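Local atomic coordinates of probable signal peptide protein (Ralstonia solanacearum, PDB entry 2QGU), a protein that binds a phosphatidylethanolamine molecule in an interior pocket and, as an MlaC-family protein, probably carries phospholipids. Residues Ala29-Val39 with Tyr152-Val163. The protein carries 13 engineered substitutions. Residues are numbered along the deposited sequence; the frame is centred on the assembly and turned at random. Where two conformers were deposited one is given.
Sequences ADAQATVKTAV and YRVEKSPNGWKV. Engineered in segment 29-39: Ala33 (natural residue Thr). Engineered in segment 152-163: Val154 (natural residue Met), Pro158 (natural residue Ala). With PEF (di-palmitoyl-3-sn-phosphatidylethanolamine), chain B.
Ala31, Val35 and Val39 of the N-terminal helix pack on Trp161, Val154, Val163 and Tyr152 in a helix-on-sheet contact that is almost wholly apolar, with no direct hydrogen bond between the segments. Successive turns of one helix face meet the two antiparallel strands of a beta hairpin, whose type I turn runs from Ser157 to Gly160. At the helix start, Ala31 CB sits over the six-membered ring of Trp161 in a CH-pi contact, 3.6 Å from its centroid and 9° off the normal. Lys156 CB covers the opposite face, so the indole is sandwiched between Ala31 of the helix and Lys156 of the neighbouring strand. Ala29 O comes to the ring edge at CD1, and a water that accepts from the backbone N of Trp161 donates weakly to the same carbonyl.

Asp30 forms the N-cap: its OD1 takes the N-H of Ala33 at 2.9 Å. Thr34, with OG1 beside its own backbone N (chi1 -61°), turns that hydroxyl back to Asp30 O while CG2 lies 3.7 Å from Trp161 O. One turn on, Val35 divides its branches: CG1 lies over a face of the Tyr152 ring, 3.6 Å from CD2, whereas CG2 meets Val154 CG2 (engineered from Met) at 3.8 Å and also Val163 CG2. Val39 CG2 reaches Tyr152 OH at 3.5 Å, where both side chains touch the lipid.

Val39, Tyr152 and Val163 thus carry the interface into the wall of the phospholipid pocket. Consistent with an NTF2-like fold, the helix lies across one side of the antiparallel sheet, where Ala31 also touches Val135 of strand 134-143 and Val35 touches Tyr123 of strand 120-123.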
loop_
_atom_site.group_PDB
_atom_site.type_symbol
_atom_site.label_atom_id
_atom_site.label_comp_id
_atom_site.label_asym_id
_atom_site.label_seq_id
_atom_site.Cartn_x
_atom_site.Cartn_y
_atom_site.Cartn_z
ATOM N N ALA A 29 -4.624 20.194 5.681
ATOM C CA ALA A 29 -5.362 19.298 4.743
ATOM C C ALA A 29 -6.080 18.180 5.494
ATOM O O ALA A 29 -5.526 17.584 6.425
ATOM C CB ALA A 29 -4.412 18.718 3.696
ATOM N N ASP A 30 -7.314 17.894 5.087
ATOM C CA ASP A 30 -8.083 16.816 5.712
ATOM C C ASP A 30 -7.756 15.461 5.066
ATOM O O ASP A 30 -6.845 15.376 4.237
ATOM C CB ASP A 30 -9.593 17.126 5.723
ATOM C CG ASP A 30 -10.189 17.310 4.330
ATOM O OD1 ASP A 30 -9.579 16.884 3.324
ATOM O OD2 ASP A 30 -11.303 17.881 4.243
ATOM N N ALA A 31 -8.472 14.408 5.446
ATOM C CA ALA A 31 -8.150 13.068 4.949
ATOM C C ALA A 31 -8.246 12.970 3.432
ATOM O O ALA A 31 -7.326 12.460 2.783
ATOM C CB ALA A 31 -9.036 12.025 5.604
ATOM N N GLN A 32 -9.342 13.472 2.869
ATOM C CA GLN A 32 -9.565 13.357 1.429
ATOM C C GLN A 32 -8.571 14.207 0.643
ATOM O O GLN A 32 -8.087 13.782 -0.408
ATOM C CB GLN A 32 -11.020 13.688 1.069
ATOM C CG GLN A 32 -11.404 13.354 -0.382
ATOM C CD GLN A 32 -12.772 12.668 -0.508
ATOM O OE1 GLN A 32 -13.080 11.725 0.225
ATOM N NE2 GLN A 32 -13.587 13.137 -1.449
ATOM N N ALA A 33 -8.243 15.387 1.169
ATOM C CA ALA A 33 -7.268 16.272 0.517
ATOM C C ALA A 33 -5.886 15.629 0.476
ATOM O O ALA A 33 -5.187 15.704 -0.535
ATOM C CB ALA A 33 -7.208 17.626 1.224
ATOM N N THR A 34 -5.512 14.983 1.576
ATOM C CA THR A 34 -4.235 14.286 1.689
ATOM C C THR A 34 -4.127 13.163 0.656
ATOM O O THR A 34 -3.120 13.045 -0.054
ATOM C CB THR A 34 -4.029 13.730 3.108
ATOM O OG1 THR A 34 -4.030 14.817 4.041
ATOM C CG2 THR A 34 -2.703 12.983 3.223
ATOM N N VAL A 35 -5.172 12.346 0.563
ATOM C CA VAL A 35 -5.194 11.258 -0.409
ATOM C C VAL A 35 -5.125 11.817 -1.831
ATOM O O VAL A 35 -4.299 11.374 -2.634
ATOM C CB VAL A 35 -6.440 10.358 -0.239
ATOM C CG1 VAL A 35 -6.541 9.361 -1.382
ATOM C CG2 VAL A 35 -6.387 9.627 1.098
ATOM N N LYS A 36 -5.978 12.794 -2.137
ATOM C CA LYS A 36 -6.029 13.363 -3.488
ATOM C C LYS A 36 -4.672 13.921 -3.920
ATOM O O LYS A 36 -4.214 13.665 -5.033
ATOM C CB LYS A 36 -7.103 14.454 -3.600
ATOM C CG LYS A 36 -7.256 14.998 -5.018
ATOM C CD LYS A 36 -8.253 16.144 -5.101
ATOM C CE LYS A 36 -8.120 16.886 -6.429
ATOM N NZ LYS A 36 -6.745 17.453 -6.646
ATOM N N THR A 37 -4.043 14.692 -3.039
ATOM C CA THR A 37 -2.740 15.291 -3.318
ATOM C C THR A 37 -1.682 14.218 -3.595
ATOM O O THR A 37 -0.934 14.318 -4.572
ATOM C CB THR A 37 -2.304 16.224 -2.170
ATOM O OG1 THR A 37 -3.277 17.265 -2.027
ATOM C CG2 THR A 37 -0.942 16.849 -2.455
ATOM N N ALA A 38 -1.658 13.178 -2.761
ATOM C CA ALA A 38 -0.696 12.085 -2.898
ATOM C C ALA A 38 -0.890 11.300 -4.196
ATOM O O ALA A 38 0.069 11.033 -4.919
ATOM C CB ALA A 38 -0.774 11.153 -1.698
ATOM N N VAL A 39 -2.133 10.942 -4.498
ATOM C CA VAL A 39 -2.422 10.181 -5.712
ATOM C C VAL A 39 -2.103 11.002 -6.965
ATOM O O VAL A 39 -1.543 10.472 -7.928
ATOM C CB VAL A 39 -3.868 9.641 -5.716
ATOM C CG1 VAL A 39 -4.209 9.009 -7.061
ATOM C CG2 VAL A 39 -4.044 8.624 -4.598
ATOM N N TYR A 152 -9.363 4.051 0.454
ATOM C CA TYR A 152 -8.226 4.186 1.356
ATOM C C TYR A 152 -8.692 4.315 2.782
ATOM O O TYR A 152 -9.667 5.017 3.047
ATOM C CB TYR A 152 -7.422 5.444 1.007
ATOM C CG TYR A 152 -7.006 5.502 -0.433
ATOM C CD1 TYR A 152 -5.771 4.999 -0.835
ATOM C CD2 TYR A 152 -7.849 6.048 -1.402
ATOM C CE1 TYR A 152 -5.382 5.037 -2.161
ATOM C CE2 TYR A 152 -7.470 6.093 -2.745
ATOM C CZ TYR A 152 -6.230 5.580 -3.114
ATOM O OH TYR A 152 -5.806 5.600 -4.426
ATOM N N ARG A 153 -8.009 3.638 3.699
ATOM C CA ARG A 153 -8.182 3.915 5.121
ATOM C C ARG A 153 -7.140 4.940 5.528
ATOM O O ARG A 153 -5.960 4.814 5.182
ATOM C CB ARG A 153 -8.074 2.646 5.973
ATOM C CG ARG A 153 -9.232 1.685 5.792
ATOM C CD ARG A 153 -9.434 0.797 7.009
ATOM N NE ARG A 153 -10.577 -0.092 6.821
ATOM C CZ ARG A 153 -11.841 0.219 7.101
ATOM N NH1 ARG A 153 -12.152 1.407 7.608
ATOM N NH2 ARG A 153 -12.800 -0.670 6.882
ATOM N N VAL A 154 -7.586 5.967 6.244
ATOM C CA VAL A 154 -6.725 7.087 6.601
ATOM C C VAL A 154 -6.885 7.387 8.079
ATOM O O VAL A 154 -8.000 7.451 8.588
ATOM C CB VAL A 154 -7.049 8.364 5.761
ATOM C CG1 VAL A 154 -5.820 9.237 5.637
ATOM C CG2 VAL A 154 -7.571 7.999 4.358
ATOM N N GLU A 155 -5.759 7.542 8.770
ATOM C CA GLU A 155 -5.771 7.827 10.199
ATOM C C GLU A 155 -5.042 9.133 10.485
ATOM O O GLU A 155 -3.963 9.375 9.939
ATOM C CB GLU A 155 -5.127 6.683 10.987
ATOM C CG GLU A 155 -5.146 6.924 12.499
ATOM C CD GLU A 155 -4.345 5.922 13.311
ATOM O OE1 GLU A 155 -3.655 5.053 12.733
ATOM O OE2 GLU A 155 -4.407 6.024 14.559
ATOM N N LYS A 156 -5.630 9.959 11.350
ATOM C CA LYS A 156 -5.023 11.229 11.719
ATOM C C LYS A 156 -4.075 11.013 12.884
ATOM O O LYS A 156 -4.514 10.749 14.008
ATOM C CB LYS A 156 -6.082 12.274 12.078
ATOM C CG LYS A 156 -5.535 13.692 12.063
ATOM C CD LYS A 156 -6.628 14.707 12.301
ATOM C CE LYS A 156 -6.105 16.114 12.093
ATOM N NZ LYS A 156 -7.214 17.106 12.161
ATOM N N SER A 157 -2.781 11.110 12.580
ATOM C CA SER A 157 -1.702 10.978 13.555
ATOM C C SER A 157 -1.333 12.366 14.074
ATOM O O SER A 157 -1.752 13.365 13.487
ATOM C CB SER A 157 -0.478 10.311 12.903
ATOM O OG SER A 157 0.142 11.151 11.932
ATOM N N PRO A 158 -0.557 12.438 15.178
ATOM C CA PRO A 158 0.008 13.726 15.593
ATOM C C PRO A 158 0.740 14.452 14.461
ATOM O O PRO A 158 0.721 15.683 14.409
ATOM C CB PRO A 158 0.981 13.331 16.703
ATOM C CG PRO A 158 0.361 12.117 17.307
ATOM C CD PRO A 158 -0.212 11.364 16.131
ATOM N N ASN A 159 1.355 13.692 13.555
ATOM C CA ASN A 159 2.063 14.270 12.409
ATOM C C ASN A 159 1.290 14.221 11.082
ATOM O O ASN A 159 1.885 14.161 10.007
ATOM C CB ASN A 159 3.472 13.672 12.261
ATOM C CG ASN A 159 3.568 12.241 12.773
ATOM O OD1 ASN A 159 2.816 11.360 12.352
ATOM N ND2 ASN A 159 4.510 12.005 13.685
ATOM N N GLY A 160 -0.039 14.263 11.168
ATOM C CA GLY A 160 -0.880 14.413 9.982
ATOM C C GLY A 160 -1.659 13.169 9.595
ATOM O O GLY A 160 -1.546 12.126 10.240
ATOM N N TRP A 161 -2.473 13.305 8.551
ATOM C CA TRP A 161 -3.222 12.182 7.993
ATOM C C TRP A 161 -2.300 11.227 7.241
ATOM O O TRP A 161 -1.490 11.655 6.409
ATOM C CB TRP A 161 -4.304 12.687 7.041
ATOM C CG TRP A 161 -5.471 13.289 7.722
ATOM C CD1 TRP A 161 -5.727 14.623 7.893
ATOM C CD2 TRP A 161 -6.569 12.587 8.309
ATOM N NE1 TRP A 161 -6.916 14.789 8.562
ATOM C CE2 TRP A 161 -7.455 13.558 8.830
ATOM C CE3 TRP A 161 -6.889 11.229 8.455
ATOM C CZ2 TRP A 161 -8.642 13.215 9.477
ATOM C CZ3 TRP A 161 -8.065 10.887 9.091
ATOM C CH2 TRP A 161 -8.933 11.877 9.598
ATOM N N LYS A 162 -2.432 9.937 7.545
ATOM C CA LYS A 162 -1.651 8.890 6.879
ATOM C C LYS A 162 -2.548 7.766 6.371
ATOM O O LYS A 162 -3.407 7.273 7.100
ATOM C CB LYS A 162 -0.610 8.289 7.832
ATOM C CG LYS A 162 0.379 9.282 8.460
ATOM C CD LYS A 162 1.300 9.891 7.419
ATOM C CE LYS A 162 2.264 10.902 8.031
ATOM N NZ LYS A 162 3.443 10.234 8.634
ATOM N N VAL A 163 -2.316 7.352 5.129
ATOM C CA VAL A 163 -2.987 6.181 4.563
ATOM C C VAL A 163 -2.369 4.899 5.126
ATOM O O VAL A 163 -1.148 4.727 5.081
ATOM C CB VAL A 163 -2.864 6.161 3.023
ATOM C CG1 VAL A 163 -3.495 4.895 2.434
ATOM C CG2 VAL A 163 -3.499 7.417 2.415
HETATM C C2 PEF B . -4.684 -1.776 -13.304
HETATM C C1 PEF B . -5.257 -2.649 -14.419
HETATM N N PEF B . -3.644 -6.702 -18.448
HETATM C C3 PEF B . -4.714 -0.324 -13.736
HETATM C C4 PEF B . -4.164 -5.701 -16.275
HETATM C C5 PEF B . -4.231 -6.965 -17.127
HETATM C C10 PEF B . -4.826 -2.712 -11.169
HETATM C C11 PEF B . -5.390 -2.725 -9.754
HETATM C C12 PEF B . -5.174 -1.364 -9.094
HETATM C C13 PEF B . -3.691 -1.187 -8.785
HETATM C C14 PEF B . -3.448 0.008 -7.881
HETATM C C15 PEF B . -1.962 0.099 -7.542
HETATM C C16 PEF B . -1.732 1.077 -6.393
HETATM C C17 PEF B . -0.311 0.960 -5.850
HETATM C C18 PEF B . -0.232 -0.108 -4.757
HETATM C C19 PEF B . 0.633 0.371 -3.595
HETATM C C20 PEF B . 2.111 0.062 -3.856
HETATM C C21 PEF B . 2.987 0.604 -2.729
HETATM C C22 PEF B . 2.908 -0.297 -1.497
HETATM C C23 PEF B . 3.958 0.097 -0.460
HETATM C C24 PEF B . 3.369 1.026 0.599
HETATM C C25 PEF B . 4.466 1.842 1.281
HETATM C C30 PEF B . -4.406 1.833 -12.929
HETATM C C31 PEF B . -3.992 2.885 -12.097
HETATM C C32 PEF B . -3.090 2.571 -11.089
HETATM C C33 PEF B . -2.514 3.853 -10.456
HETATM C C34 PEF B . -3.143 4.180 -9.091
HETATM C C35 PEF B . -2.169 4.926 -8.159
HETATM C C36 PEF B . -2.598 4.877 -6.829
HETATM C C37 PEF B . -1.656 5.385 -5.928
HETATM C C38 PEF B . -2.138 5.312 -4.616
HETATM C C39 PEF B . -1.089 5.709 -3.569
HETATM C C40 PEF B . -1.544 5.362 -2.137
HETATM C C41 PEF B . -1.154 3.923 -1.747
HETATM C C42 PEF B . -1.107 3.736 -0.227
HETATM C C43 PEF B . -1.177 2.252 0.158
HETATM C C44 PEF B . -1.014 2.054 1.670
HETATM C C45 PEF B . -1.087 0.574 2.052
HETATM O O4 PEF B . -3.819 -3.377 -11.433
HETATM O O5 PEF B . -5.206 2.125 -13.814
HETATM O O2 PEF B . -5.460 -1.948 -12.105
HETATM O O3 PEF B . -3.989 0.530 -12.814
HETATM O O1P PEF B . -5.919 -2.478 -17.437
HETATM O O2P PEF B . -3.499 -3.238 -17.769
HETATM O O3P PEF B . -4.309 -2.730 -15.487
HETATM O O4P PEF B . -5.157 -4.762 -16.724
HETATM P P PEF B . -4.730 -3.223 -16.956
HETATM O O HOH W 1 -2.715 16.171 7.782
#